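Amidohydrolase (Thermotoga maritima, PDB 3OOQ) is probably a hydrolase of the amidohydrolase superfamily, perhaps acting on cyclic amides such as allantoin, although its true substrate is not established. Local coordinates at residues 6-11 with 38-43; 26-31 with 357-362; 184-189 with 208-213; 215-220 with 243-248. All coordinates share one frame; numbering follows the deposited sequence.

Contact 1 (6-11 with 38-43); sequences KILFKN and ENIEDP
Lys10 reaches down to the loop 38-43 and gives its ammonium to the main chain: NZ lies 2.9 Å from Ile40 O, a hydrogen bond with the donor tilted 20° from the carbonyl plane. Bends at chi2 and chi3 (-114° and 21°) bring NZ to that oxygen. Glu41 crosses the lysine at about a right angle, and its OE2 makes a long salt bridge to NZ at 3.6 Å; Asp25 is a further ionic partner of the same ammonium. Strand 7-10 is an inner strand of the small four-stranded mixed sheet, and the loop, which links strands 32-37 and 46-49, passes across one face of it. Leu8 lies between the two lysines. Leu8 CD1 packs on Ile40 CG2 at 3.7 Å, while Leu8 CD2 lies over the loop backbone, 3.8 Å from Asp42 N. At the far end Lys6 and Asp42 also cross nearly perpendicularly, and here the aliphatic part of the lysine makes the approach, with CE 3.3 Å from Asp42 OD2. The ionic link from Lys6 NZ to Asp42 OD2 is long, 3.9 Å; the ammonium's stronger partner is Glu34. Asp42 OD1 accepts from the backbone N of Asp44 and Ala45.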
loop_
_atom_site.group_PDB
_atom_site.type_symbol
_atom_site.label_atom_id
_atom_site.label_comp_id
_atom_site.label_asym_id
_atom_site.label_seq_id
_atom_site.Cartn_x
_atom_site.Cartn_y
_atom_site.Cartn_z
ATOM N N LYS F 6 -15.388 49.677 42.045
ATOM C CA LYS F 6 -16.670 49.320 41.448
ATOM C C LYS F 6 -16.792 50.036 40.105
ATOM O O LYS F 6 -16.143 51.065 39.884
ATOM C CB LYS F 6 -17.828 49.716 42.371
ATOM C CG LYS F 6 -17.782 49.063 43.740
ATOM C CD LYS F 6 -18.649 49.798 44.727
ATOM C CE LYS F 6 -19.974 49.116 44.968
ATOM N NZ LYS F 6 -20.017 48.432 46.300
ATOM N N ILE F 7 -17.596 49.479 39.204
ATOM C CA ILE F 7 -17.947 50.159 37.965
ATOM C C ILE F 7 -19.456 50.341 37.915
ATOM O O ILE F 7 -20.219 49.405 38.163
ATOM C CB ILE F 7 -17.492 49.384 36.717
ATOM C CG1 ILE F 7 -15.963 49.265 36.661
ATOM C CG2 ILE F 7 -18.019 50.046 35.458
ATOM C CD1 ILE F 7 -15.471 48.300 35.587
ATOM N N LEU F 8 -19.883 51.547 37.578
ATOM C CA LEU F 8 -21.292 51.852 37.480
ATOM C C LEU F 8 -21.615 52.236 36.043
ATOM O O LEU F 8 -21.219 53.303 35.567
ATOM C CB LEU F 8 -21.652 52.976 38.459
ATOM C CG LEU F 8 -23.092 53.479 38.513
ATOM C CD1 LEU F 8 -24.084 52.313 38.695
ATOM C CD2 LEU F 8 -23.258 54.551 39.606
ATOM N N PHE F 9 -22.320 51.355 35.347
ATOM C CA PHE F 9 -22.712 51.621 33.968
ATOM C C PHE F 9 -24.010 52.395 33.979
ATOM O O PHE F 9 -24.997 51.935 34.547
ATOM C CB PHE F 9 -22.875 50.317 33.179
ATOM C CG PHE F 9 -21.596 49.540 33.011
ATOM C CD1 PHE F 9 -20.681 49.883 32.014
ATOM C CD2 PHE F 9 -21.310 48.456 33.844
ATOM C CE1 PHE F 9 -19.484 49.163 31.854
ATOM C CE2 PHE F 9 -20.128 47.717 33.682
ATOM C CZ PHE F 9 -19.214 48.074 32.677
ATOM N N LYS F 10 -24.019 53.567 33.356
ATOM C CA LYS F 10 -25.188 54.457 33.442
ATOM C C LYS F 10 -25.954 54.633 32.128
ATOM O O LYS F 10 -25.361 54.897 31.084
ATOM C CB LYS F 10 -24.785 55.841 34.011
ATOM C CG LYS F 10 -24.179 55.765 35.419
ATOM C CD LYS F 10 -25.005 56.434 36.534
ATOM C CE LYS F 10 -26.498 56.630 36.242
ATOM N NZ LYS F 10 -27.262 56.774 37.527
ATOM N N ASN F 11 -27.276 54.502 32.207
ATOM C CA ASN F 11 -28.174 54.968 31.149
ATOM C C ASN F 11 -28.106 54.198 29.821
ATOM O O ASN F 11 -28.498 54.710 28.769
ATOM C CB ASN F 11 -28.010 56.495 30.949
ATOM C CG ASN F 11 -29.194 57.132 30.238
ATOM O OD1 ASN F 11 -30.350 56.763 30.456
ATOM N ND2 ASN F 11 -28.907 58.089 29.374
ATOM N N GLU F 38 -33.154 51.072 37.559
ATOM C CA GLU F 38 -33.455 52.412 37.045
ATOM C C GLU F 38 -32.430 53.519 37.328
ATOM O O GLU F 38 -31.932 54.170 36.389
ATOM C CB GLU F 38 -34.805 52.851 37.618
ATOM C CG GLU F 38 -35.651 53.702 36.691
ATOM C CD GLU F 38 -36.557 52.871 35.803
ATOM O OE1 GLU F 38 -36.183 51.722 35.471
ATOM O OE2 GLU F 38 -37.641 53.372 35.440
ATOM N N ASN F 39 -32.151 53.756 38.610
ATOM C CA ASN F 39 -31.368 54.929 39.035
ATOM C C ASN F 39 -30.365 54.612 40.144
ATOM O O ASN F 39 -30.526 55.052 41.286
ATOM C CB ASN F 39 -32.301 56.076 39.495
ATOM C CG ASN F 39 -32.661 57.035 38.369
ATOM O OD1 ASN F 39 -33.821 57.135 37.962
ATOM N ND2 ASN F 39 -31.664 57.748 37.860
ATOM N N ILE F 40 -29.329 53.851 39.808
ATOM C CA ILE F 40 -28.314 53.491 40.796
ATOM C C ILE F 40 -27.322 54.639 40.999
ATOM O O ILE F 40 -26.901 55.274 40.033
ATOM C CB ILE F 40 -27.565 52.186 40.407
ATOM C CG1 ILE F 40 -28.569 51.041 40.197
ATOM C CG2 ILE F 40 -26.545 51.820 41.475
ATOM C CD1 ILE F 40 -27.967 49.769 39.609
ATOM N N GLU F 41 -26.983 54.909 42.259
ATOM C CA GLU F 41 -25.910 55.854 42.618
ATOM C C GLU F 41 -24.890 55.152 43.499
ATOM O O GLU F 41 -25.257 54.378 44.380
ATOM C CB GLU F 41 -26.470 57.093 43.343
ATOM C CG GLU F 41 -26.275 58.429 42.603
ATOM C CD GLU F 41 -27.084 58.539 41.312
ATOM O OE1 GLU F 41 -28.272 58.137 41.312
ATOM O OE2 GLU F 41 -26.534 59.031 40.298
ATOM N N ASP F 42 -23.610 55.400 43.244
ATOM C CA ASP F 42 -22.538 54.880 44.095
ATOM C C ASP F 42 -21.349 55.828 44.053
ATOM O O ASP F 42 -20.749 56.034 42.991
ATOM C CB ASP F 42 -22.127 53.448 43.714
ATOM C CG ASP F 42 -21.282 52.764 44.797
ATOM O OD1 ASP F 42 -20.099 53.134 44.982
ATOM O OD2 ASP F 42 -21.803 51.840 45.460
ATOM N N PRO F 43 -21.007 56.404 45.220
ATOM C CA PRO F 43 -20.068 57.529 45.318
ATOM C C PRO F 43 -18.635 57.154 44.955
ATOM O O PRO F 43 -17.868 58.002 44.493
ATOM C CB PRO F 43 -20.157 57.929 46.799
ATOM C CG PRO F 43 -20.573 56.671 47.511
ATOM C CD PRO F 43 -21.476 55.951 46.548
#

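Contact 2 (26-31 with 357-362); sequences VLVSNG and KDADLV
Val28 and Leu361 supply much of the apolar part of this contact, lying alongside each other, antiparallel, so that Val28 CG2 comes 3.8 Å from Leu361 CD1. The other branch of the valine, CG1, which lies anti to the backbone N (chi1 167°), rests 3.7 Å from Ala359 CB. Val26 approaches the same leucine differently, tip to tip and more loosely, with CG1 4.2 Å from Leu361 CD1. Phe9, from the neighbouring strand 7-10, touches both Val28 and Leu361.

The polar part is a single backbone bond. Ala359 N donates to Gly31 O at 3.1 Å; its N-H points nearly straight at the oxygen (166°), but it arrives from above the carbonyl plane, 38° out of it. Gly31 sits in the turn after strand 24-29 with positive phi, and Ala359 is the centre of an inverse gamma turn. On the far side of segment 357-362, Asp358 and Asp360 both form salt bridges with Lys133.

Residues from near the two ends of the chain thus join the small N-terminal sheet to the strand 361-364. With aliphatic groups facing inward and the buried carboxylates paired with Lys133, burial of apolar surface probably contributes most to holding them together.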
loop_
_atom_site.group_PDB
_atom_site.type_symbol
_atom_site.label_atom_id
_atom_site.label_comp_id
_atom_site.label_asym_id
_atom_site.label_seq_id
_atom_site.Cartn_x
_atom_site.Cartn_y
_atom_site.Cartn_z
ATOM N N VAL F 26 -26.279 49.514 35.743
ATOM C CA VAL F 26 -25.781 48.255 36.256
ATOM C C VAL F 26 -24.525 48.571 37.059
ATOM O O VAL F 26 -23.603 49.208 36.556
ATOM C CB VAL F 26 -25.484 47.246 35.096
ATOM C CG1 VAL F 26 -24.799 45.989 35.610
ATOM C CG2 VAL F 26 -26.761 46.902 34.327
ATOM N N LEU F 27 -24.502 48.120 38.304
ATOM C CA LEU F 27 -23.355 48.310 39.194
ATOM C C LEU F 27 -22.632 46.990 39.362
ATOM O O LEU F 27 -23.256 45.954 39.656
ATOM C CB LEU F 27 -23.798 48.830 40.571
ATOM C CG LEU F 27 -22.749 48.958 41.688
ATOM C CD1 LEU F 27 -21.714 50.025 41.373
ATOM C CD2 LEU F 27 -23.409 49.263 43.042
ATOM N N VAL F 28 -21.316 47.049 39.191
ATOM C CA VAL F 28 -20.456 45.890 39.231
ATOM C C VAL F 28 -19.465 46.098 40.355
ATOM O O VAL F 28 -18.903 47.199 40.497
ATOM C CB VAL F 28 -19.679 45.747 37.883
ATOM C CG1 VAL F 28 -18.534 44.732 37.984
ATOM C CG2 VAL F 28 -20.620 45.381 36.757
ATOM N N SER F 29 -19.275 45.063 41.168
ATOM C CA SER F 29 -18.206 45.056 42.171
ATOM C C SER F 29 -17.753 43.633 42.433
ATOM O O SER F 29 -18.553 42.697 42.314
ATOM C CB SER F 29 -18.650 45.721 43.485
ATOM O OG SER F 29 -19.411 44.847 44.287
ATOM N N ASN F 30 -16.478 43.484 42.788
ATOM C CA ASN F 30 -15.840 42.176 43.006
ATOM C C ASN F 30 -16.112 41.174 41.882
ATOM O O ASN F 30 -16.312 39.987 42.135
ATOM C CB ASN F 30 -16.213 41.566 44.375
ATOM C CG ASN F 30 -15.596 42.312 45.562
ATOM O OD1 ASN F 30 -14.542 42.934 45.454
ATOM N ND2 ASN F 30 -16.257 42.235 46.707
ATOM N N GLY F 31 -16.121 41.669 40.645
ATOM C CA GLY F 31 -16.288 40.834 39.461
ATOM C C GLY F 31 -17.690 40.299 39.226
ATOM O O GLY F 31 -17.872 39.380 38.421
ATOM N N LYS F 357 -24.731 37.412 39.600
ATOM C CA LYS F 357 -24.085 36.720 38.456
ATOM C C LYS F 357 -22.706 37.332 38.171
ATOM O O LYS F 357 -22.432 38.475 38.560
ATOM C CB LYS F 357 -24.942 36.787 37.180
ATOM C CG LYS F 357 -26.351 36.125 37.173
ATOM C CD LYS F 357 -26.714 35.341 38.428
ATOM C CE LYS F 357 -27.872 34.406 38.163
ATOM N NZ LYS F 357 -28.900 34.471 39.263
ATOM N N ASP F 358 -21.845 36.570 37.504
ATOM C CA ASP F 358 -20.579 37.082 36.981
ATOM C C ASP F 358 -20.802 38.294 36.055
ATOM O O ASP F 358 -21.716 38.292 35.229
ATOM C CB ASP F 358 -19.834 35.985 36.199
ATOM C CG ASP F 358 -19.372 34.808 37.082
ATOM O OD1 ASP F 358 -19.587 34.824 38.313
ATOM O OD2 ASP F 358 -18.769 33.854 36.525
ATOM N N ALA F 359 -19.939 39.308 36.178
ATOM C CA ALA F 359 -20.076 40.534 35.391
ATOM C C ALA F 359 -19.429 40.362 34.017
ATOM O O ALA F 359 -18.390 40.969 33.692
ATOM C CB ALA F 359 -19.502 41.712 36.130
ATOM N N ASP F 360 -20.052 39.494 33.230
ATOM C CA ASP F 360 -19.652 39.278 31.848
ATOM C C ASP F 360 -20.643 40.075 31.037
ATOM O O ASP F 360 -21.811 39.681 30.901
ATOM C CB ASP F 360 -19.705 37.789 31.505
ATOM C CG ASP F 360 -18.815 36.947 32.413
ATOM O OD1 ASP F 360 -18.016 37.518 33.202
ATOM O OD2 ASP F 360 -18.920 35.697 32.330
ATOM N N LEU F 361 -20.182 41.229 30.563
ATOM C CA LEU F 361 -21.063 42.246 29.988
ATOM C C LEU F 361 -20.519 42.763 28.668
ATOM O O LEU F 361 -19.306 42.938 28.498
ATOM C CB LEU F 361 -21.253 43.416 30.980
ATOM C CG LEU F 361 -21.881 43.043 32.338
ATOM C CD1 LEU F 361 -21.751 44.164 33.370
ATOM C CD2 LEU F 361 -23.340 42.621 32.182
ATOM N N VAL F 362 -21.418 43.008 27.725
ATOM C CA VAL F 362 -20.988 43.512 26.426
ATOM C C VAL F 362 -21.727 44.796 26.117
ATOM O O VAL F 362 -22.955 44.833 26.192
ATOM C CB VAL F 362 -21.267 42.475 25.301
ATOM C CG1 VAL F 362 -20.762 42.999 23.959
ATOM C CG2 VAL F 362 -20.606 41.130 25.634
#

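Contact 3 (184-189 with 208-213); sequences TKVKNY and LKMEVG
Tyr189 and selenomethionine Met210 form the dense centre of this helix-helix contact. Met210 CB sits over the middle of one face of the tyrosine ring in a CH-pi contact, and SE, 5.1 Å from the ring centroid and oblique to it, adds a Met-aromatic interaction. Bends at chi2 and chi3 (-64° and 97°) turn the Met210 chain along helix 172-198, where SE lies 3.6 Å from Lys185 O and 4.0 Å from Val186 CG2. Val186 in turn packs on the backbone of Gly213, with CG1 3.4 Å from Gly213 C; Gly213, with no side chain, lets the valine come this close.

At the ring edge Tyr189 OH donates to Glu211 OE1, which lies near the ring plane. The oxygen is met on its anti side, and ring and carboxylate planes stand 79° apart. Lys193 forms a salt bridge with the same OE1, and the tyrosine hydroxyl also bonds to Asp207 N. A phenylalanine in place of Tyr189 would probably leave Glu211 OE1 without its phenol donor and Asp207 N without its acceptor.

The contact is looser at the exposed Lys185: of its side chain CB comes nearest, 3.9 Å from Met210 SE, while the end of the chain leads away and its ammonium pairs with Asp181. The short segments, their axes 9.1 Å apart, make a near-perpendicular helix-helix packing with a Met-aromatic contact at the crossing, joining helices 172-198 and 208-217 of the TIM-barrel-clan domain.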
loop_
_atom_site.group_PDB
_atom_site.type_symbol
_atom_site.label_atom_id
_atom_site.label_comp_id
_atom_site.label_asym_id
_atom_site.label_seq_id
_atom_site.Cartn_x
_atom_site.Cartn_y
_atom_site.Cartn_z
ATOM N N THR F 184 -20.667 -0.970 29.948
ATOM C CA THR F 184 -20.702 -2.279 30.612
ATOM C C THR F 184 -19.398 -2.461 31.417
ATOM O O THR F 184 -19.405 -2.908 32.574
ATOM C CB THR F 184 -20.892 -3.439 29.585
ATOM O OG1 THR F 184 -22.139 -3.279 28.908
ATOM C CG2 THR F 184 -20.885 -4.788 30.247
ATOM N N LYS F 185 -18.278 -2.078 30.808
ATOM C CA LYS F 185 -16.989 -2.141 31.502
ATOM C C LYS F 185 -16.883 -1.161 32.669
ATOM O O LYS F 185 -16.282 -1.496 33.682
ATOM C CB LYS F 185 -15.843 -1.920 30.522
ATOM C CG LYS F 185 -15.684 -3.086 29.595
ATOM C CD LYS F 185 -15.306 -2.606 28.214
ATOM C CE LYS F 185 -13.899 -2.970 27.852
ATOM N NZ LYS F 185 -13.786 -3.348 26.378
ATOM N N VAL F 186 -17.440 0.040 32.504
ATOM C CA VAL F 186 -17.550 1.023 33.588
ATOM C C VAL F 186 -18.288 0.436 34.808
ATOM O O VAL F 186 -17.819 0.547 35.934
ATOM C CB VAL F 186 -18.219 2.341 33.110
ATOM C CG1 VAL F 186 -18.453 3.306 34.301
ATOM C CG2 VAL F 186 -17.339 3.022 32.045
ATOM N N LYS F 187 -19.422 -0.219 34.568
ATOM C CA LYS F 187 -20.126 -0.934 35.629
ATOM C C LYS F 187 -19.291 -2.010 36.310
ATOM O O LYS F 187 -19.302 -2.096 37.533
ATOM C CB LYS F 187 -21.457 -1.502 35.137
ATOM C CG LYS F 187 -22.377 -0.423 34.559
ATOM C CD LYS F 187 -23.822 -0.610 34.943
ATOM C CE LYS F 187 -24.460 -1.783 34.249
ATOM N NZ LYS F 187 -25.739 -2.165 34.924
ATOM N N ASN F 188 -18.566 -2.828 35.541
ATOM C CA ASN F 188 -17.672 -3.837 36.152
ATOM C C ASN F 188 -16.643 -3.182 37.071
ATOM O O ASN F 188 -16.385 -3.659 38.160
ATOM C CB ASN F 188 -16.930 -4.657 35.096
ATOM C CG ASN F 188 -17.847 -5.551 34.296
ATOM O OD1 ASN F 188 -18.944 -5.904 34.736
ATOM N ND2 ASN F 188 -17.399 -5.934 33.113
ATOM N N TYR F 189 -16.069 -2.087 36.592
ATOM C CA TYR F 189 -15.043 -1.316 37.287
ATOM C C TYR F 189 -15.530 -0.786 38.638
ATOM O O TYR F 189 -14.819 -0.867 39.636
ATOM C CB TYR F 189 -14.673 -0.154 36.392
ATOM C CG TYR F 189 -13.647 0.822 36.903
ATOM C CD1 TYR F 189 -14.030 2.083 37.366
ATOM C CD2 TYR F 189 -12.284 0.510 36.864
ATOM C CE1 TYR F 189 -13.061 3.024 37.806
ATOM C CE2 TYR F 189 -11.321 1.426 37.291
ATOM C CZ TYR F 189 -11.709 2.674 37.754
ATOM O OH TYR F 189 -10.724 3.563 38.154
ATOM N N LEU F 208 -8.033 5.605 33.958
ATOM C CA LEU F 208 -8.423 6.946 33.576
ATOM C C LEU F 208 -9.702 6.952 32.734
ATOM O O LEU F 208 -10.576 7.787 32.939
ATOM C CB LEU F 208 -7.261 7.570 32.793
ATOM C CG LEU F 208 -6.888 9.006 33.081
ATOM C CD1 LEU F 208 -6.573 9.183 34.565
ATOM C CD2 LEU F 208 -5.689 9.366 32.198
ATOM N N LYS F 209 -9.799 6.015 31.789
ATOM C CA LYS F 209 -10.979 5.898 30.919
ATOM C C LYS F 209 -12.227 5.472 31.701
ATOM O O LYS F 209 -13.326 5.964 31.442
ATOM C CB LYS F 209 -10.719 4.890 29.784
ATOM C CG LYS F 209 -9.660 5.271 28.754
ATOM C CD LYS F 209 -9.603 4.157 27.685
ATOM C CE LYS F 209 -8.666 4.447 26.522
ATOM N NZ LYS F 209 -9.051 3.556 25.338
HETATM N N MSE F 210 -12.048 4.554 32.642
HETATM C CA MSE F 210 -13.138 4.086 33.488
HETATM C C MSE F 210 -13.592 5.153 34.482
HETATM O O MSE F 210 -14.786 5.245 34.786
HETATM C CB MSE F 210 -12.732 2.828 34.270
HETATM C CG MSE F 210 -12.396 1.605 33.450
HETATM SE SE MSE F 210 -13.922 0.902 32.428
HETATM C CE MSE F 210 -13.527 1.751 30.758
ATOM N N GLU F 211 -12.646 5.944 34.993
ATOM C CA GLU F 211 -12.960 6.995 35.967
ATOM C C GLU F 211 -13.963 8.029 35.431
ATOM O O GLU F 211 -14.893 8.381 36.129
ATOM C CB GLU F 211 -11.684 7.670 36.503
ATOM C CG GLU F 211 -10.877 6.787 37.460
ATOM C CD GLU F 211 -11.523 6.664 38.845
ATOM O OE1 GLU F 211 -11.370 5.624 39.509
ATOM O OE2 GLU F 211 -12.200 7.614 39.267
ATOM N N VAL F 212 -13.800 8.483 34.191
ATOM C CA VAL F 212 -14.745 9.433 33.582
ATOM C C VAL F 212 -16.103 8.804 33.356
ATOM O O VAL F 212 -17.133 9.474 33.489
ATOM C CB VAL F 212 -14.314 9.937 32.168
ATOM C CG1 VAL F 212 -14.840 11.362 31.957
ATOM C CG2 VAL F 212 -12.841 9.882 31.987
ATOM N N GLY F 213 -16.106 7.530 32.952
ATOM C CA GLY F 213 -17.364 6.806 32.729
ATOM C C GLY F 213 -18.147 6.730 34.022
ATOM O O GLY F 213 -19.378 6.895 34.038
#

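Contact 4 (215-220 with 243-248); sequences MVLRKK and FGFNLV
Leu217 and Val216, in the last turn of helix 208-217, meet the ring of Phe245 obliquely. Leu217 CD2 lies 3.6 Å from Phe245 CD2, and Val216 CG1 packs 3.5 Å from Phe245 CB. The same leucine methyl also rests against Phe243 CB. Beside this apolar patch Lys219 runs extended across Asn246 at about a right angle: its CB is 3.6 Å from Asn246 ND2, and further out CE comes 3.2 Å from Gly244 O.

Water joins the backbones around these side chains. One molecule donates to Val216 O and accepts from Asn246 N; another accepts from Asn246 ND2 at 3.0 Å and donates to Lys219 O. A leucine replacing Asn246 would probably leave the second water without its amide donor and weaken that bridge to Lys219 O.

Both turns are shaped by helix ends of the same type. Lys219, with positive phi, is the C-prime residue of a Schellman motif, in which Lys220 N bonds to Met215 O and Lys219 N to Val216 O; Gly244 holds the equivalent place after helix 230-243. In this TIM-barrel-clan domain strand 223-227, helix 230-243 and strand 247-249 make a beta-alpha-beta unit with its two strands parallel neighbours, and the contact joins the helix end that leads into it to the turn before its second strand.

Phe245 itself is held with chi1 at 57°, which sets its ring against Ile239 and Ala240 of helix 230-243. Further out, Phe183 of helix 172-198 meets that ring with planes about 30° apart and also touches Leu217.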
loop_
_atom_site.group_PDB
_atom_site.type_symbol
_atom_site.label_atom_id
_atom_site.label_comp_id
_atom_site.label_asym_id
_atom_site.label_seq_id
_atom_site.Cartn_x
_atom_site.Cartn_y
_atom_site.Cartn_z
HETATM N N MSE F 215 -17.975 8.857 36.484
HETATM C CA MSE F 215 -18.517 10.202 36.708
HETATM C C MSE F 215 -19.869 10.371 36.045
HETATM O O MSE F 215 -20.805 10.868 36.667
HETATM C CB MSE F 215 -17.567 11.283 36.218
HETATM C CG MSE F 215 -16.393 11.513 37.136
HETATM SE SE MSE F 215 -15.384 13.037 36.474
HETATM C CE MSE F 215 -13.835 12.122 35.622
ATOM N N VAL F 216 -19.948 9.939 34.790
ATOM C CA VAL F 216 -21.185 9.942 34.018
ATOM C C VAL F 216 -22.251 9.053 34.658
ATOM O O VAL F 216 -23.383 9.479 34.818
ATOM C CB VAL F 216 -20.946 9.552 32.539
ATOM C CG1 VAL F 216 -22.298 9.437 31.776
ATOM C CG2 VAL F 216 -20.053 10.567 31.864
ATOM N N LEU F 217 -21.894 7.831 35.044
ATOM C CA LEU F 217 -22.874 6.928 35.663
ATOM C C LEU F 217 -23.353 7.388 37.032
ATOM O O LEU F 217 -24.489 7.104 37.420
ATOM C CB LEU F 217 -22.376 5.474 35.712
ATOM C CG LEU F 217 -22.168 4.789 34.355
ATOM C CD1 LEU F 217 -22.077 3.284 34.544
ATOM C CD2 LEU F 217 -23.304 5.117 33.372
ATOM N N ARG F 218 -22.498 8.108 37.754
ATOM C CA ARG F 218 -22.875 8.700 39.042
ATOM C C ARG F 218 -23.539 10.047 38.840
ATOM O O ARG F 218 -23.803 10.749 39.797
ATOM C CB ARG F 218 -21.657 8.857 39.953
ATOM C CG ARG F 218 -21.135 7.567 40.543
ATOM C CD ARG F 218 -19.999 7.839 41.534
ATOM N NE ARG F 218 -19.400 6.585 41.977
ATOM C CZ ARG F 218 -19.899 5.800 42.935
ATOM N NH1 ARG F 218 -21.011 6.136 43.577
ATOM N NH2 ARG F 218 -19.290 4.655 43.238
ATOM N N LYS F 219 -23.792 10.405 37.580
ATOM C CA LYS F 219 -24.461 11.663 37.219
ATOM C C LYS F 219 -23.750 12.941 37.677
ATOM O O LYS F 219 -24.383 13.984 37.821
ATOM C CB LYS F 219 -25.921 11.676 37.686
ATOM C CG LYS F 219 -26.761 10.587 37.065
ATOM C CD LYS F 219 -28.217 10.814 37.419
ATOM C CE LYS F 219 -29.094 9.717 36.910
ATOM N NZ LYS F 219 -30.525 10.125 36.944
ATOM N N LYS F 220 -22.436 12.872 37.873
ATOM C CA LYS F 220 -21.672 14.072 38.200
ATOM C C LYS F 220 -21.606 14.998 36.992
ATOM O O LYS F 220 -21.611 16.210 37.136
ATOM C CB LYS F 220 -20.271 13.718 38.695
ATOM C CG LYS F 220 -20.259 12.978 40.023
ATOM C CD LYS F 220 -18.837 12.510 40.343
ATOM C CE LYS F 220 -18.735 11.860 41.728
ATOM N NZ LYS F 220 -19.583 12.581 42.743
ATOM N N PHE F 243 -28.415 2.847 31.033
ATOM C CA PHE F 243 -27.357 2.936 32.011
ATOM C C PHE F 243 -27.629 3.967 33.093
ATOM O O PHE F 243 -26.836 4.098 34.003
ATOM C CB PHE F 243 -26.016 3.206 31.315
ATOM C CG PHE F 243 -25.516 2.037 30.499
ATOM C CD1 PHE F 243 -24.901 0.953 31.124
ATOM C CD2 PHE F 243 -25.686 2.009 29.111
ATOM C CE1 PHE F 243 -24.461 -0.135 30.388
ATOM C CE2 PHE F 243 -25.237 0.914 28.354
ATOM C CZ PHE F 243 -24.628 -0.156 28.996
ATOM N N GLY F 244 -28.752 4.675 32.984
ATOM C CA GLY F 244 -29.162 5.694 33.949
ATOM C C GLY F 244 -28.241 6.899 34.047
ATOM O O GLY F 244 -27.857 7.290 35.140
ATOM N N PHE F 245 -27.862 7.486 32.916
ATOM C CA PHE F 245 -27.115 8.746 32.967
ATOM C C PHE F 245 -27.863 9.940 32.355
ATOM O O PHE F 245 -28.836 9.764 31.612
ATOM C CB PHE F 245 -25.675 8.598 32.432
ATOM C CG PHE F 245 -25.564 8.080 31.004
ATOM C CD1 PHE F 245 -25.718 8.934 29.914
ATOM C CD2 PHE F 245 -25.217 6.756 30.756
ATOM C CE1 PHE F 245 -25.549 8.477 28.620
ATOM C CE2 PHE F 245 -25.049 6.292 29.448
ATOM C CZ PHE F 245 -25.215 7.154 28.388
ATOM N N ASN F 246 -27.418 11.149 32.697
ATOM C CA ASN F 246 -27.963 12.376 32.118
ATOM C C ASN F 246 -27.399 12.652 30.749
ATOM O O ASN F 246 -26.222 12.407 30.507
ATOM C CB ASN F 246 -27.675 13.578 33.017
ATOM C CG ASN F 246 -28.373 13.471 34.359
ATOM O OD1 ASN F 246 -29.479 13.006 34.416
ATOM N ND2 ASN F 246 -27.709 13.884 35.434
ATOM N N LEU F 247 -28.233 13.195 29.868
ATOM C CA LEU F 247 -27.777 13.524 28.528
ATOM C C LEU F 247 -28.227 14.873 28.042
ATOM O O LEU F 247 -29.245 15.415 28.480
ATOM C CB LEU F 247 -28.181 12.439 27.500
ATOM C CG LEU F 247 -29.565 12.447 26.825
ATOM C CD1 LEU F 247 -29.536 11.811 25.461
ATOM C CD2 LEU F 247 -30.573 11.713 27.684
ATOM N N VAL F 248 -27.451 15.387 27.104
ATOM C CA VAL F 248 -27.816 16.501 26.266
ATOM C C VAL F 248 -27.645 15.995 24.833
ATOM O O VAL F 248 -26.698 15.276 24.529
ATOM C CB VAL F 248 -26.866 17.719 26.524
ATOM C CG1 VAL F 248 -27.168 18.868 25.601
ATOM C CG2 VAL F 248 -26.943 18.190 28.007
HETATM O O HOH W 1 -24.825 11.696 33.807
HETATM O O HOH W 2 -26.031 5.126 36.698
HETATM O O HOH W 3 -25.101 15.254 35.052
#

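The four contacts form two pairs. Contacts 1 and 2 share the small N-terminal sheet, where strands 7-10 and 24-29 are neighbours: Phe9 N lies 2.8 Å from Val26 O and Ile7 O 2.8 Å from Val28 N, both probable hydrogen bonds. Contacts 3 and 4 share helix 208-217, and Leu217 CD1 meets Val186 CG1 at 3.6 Å; their centres are about 12 Å apart. The two pairs are far apart: the centres of contacts 1 and 3 are separated by about 52 Å, on opposite sides of the chain's centre. Contacts 2 and 4 reach the same large sheet, yet their nearest atoms remain about 18 Å apart.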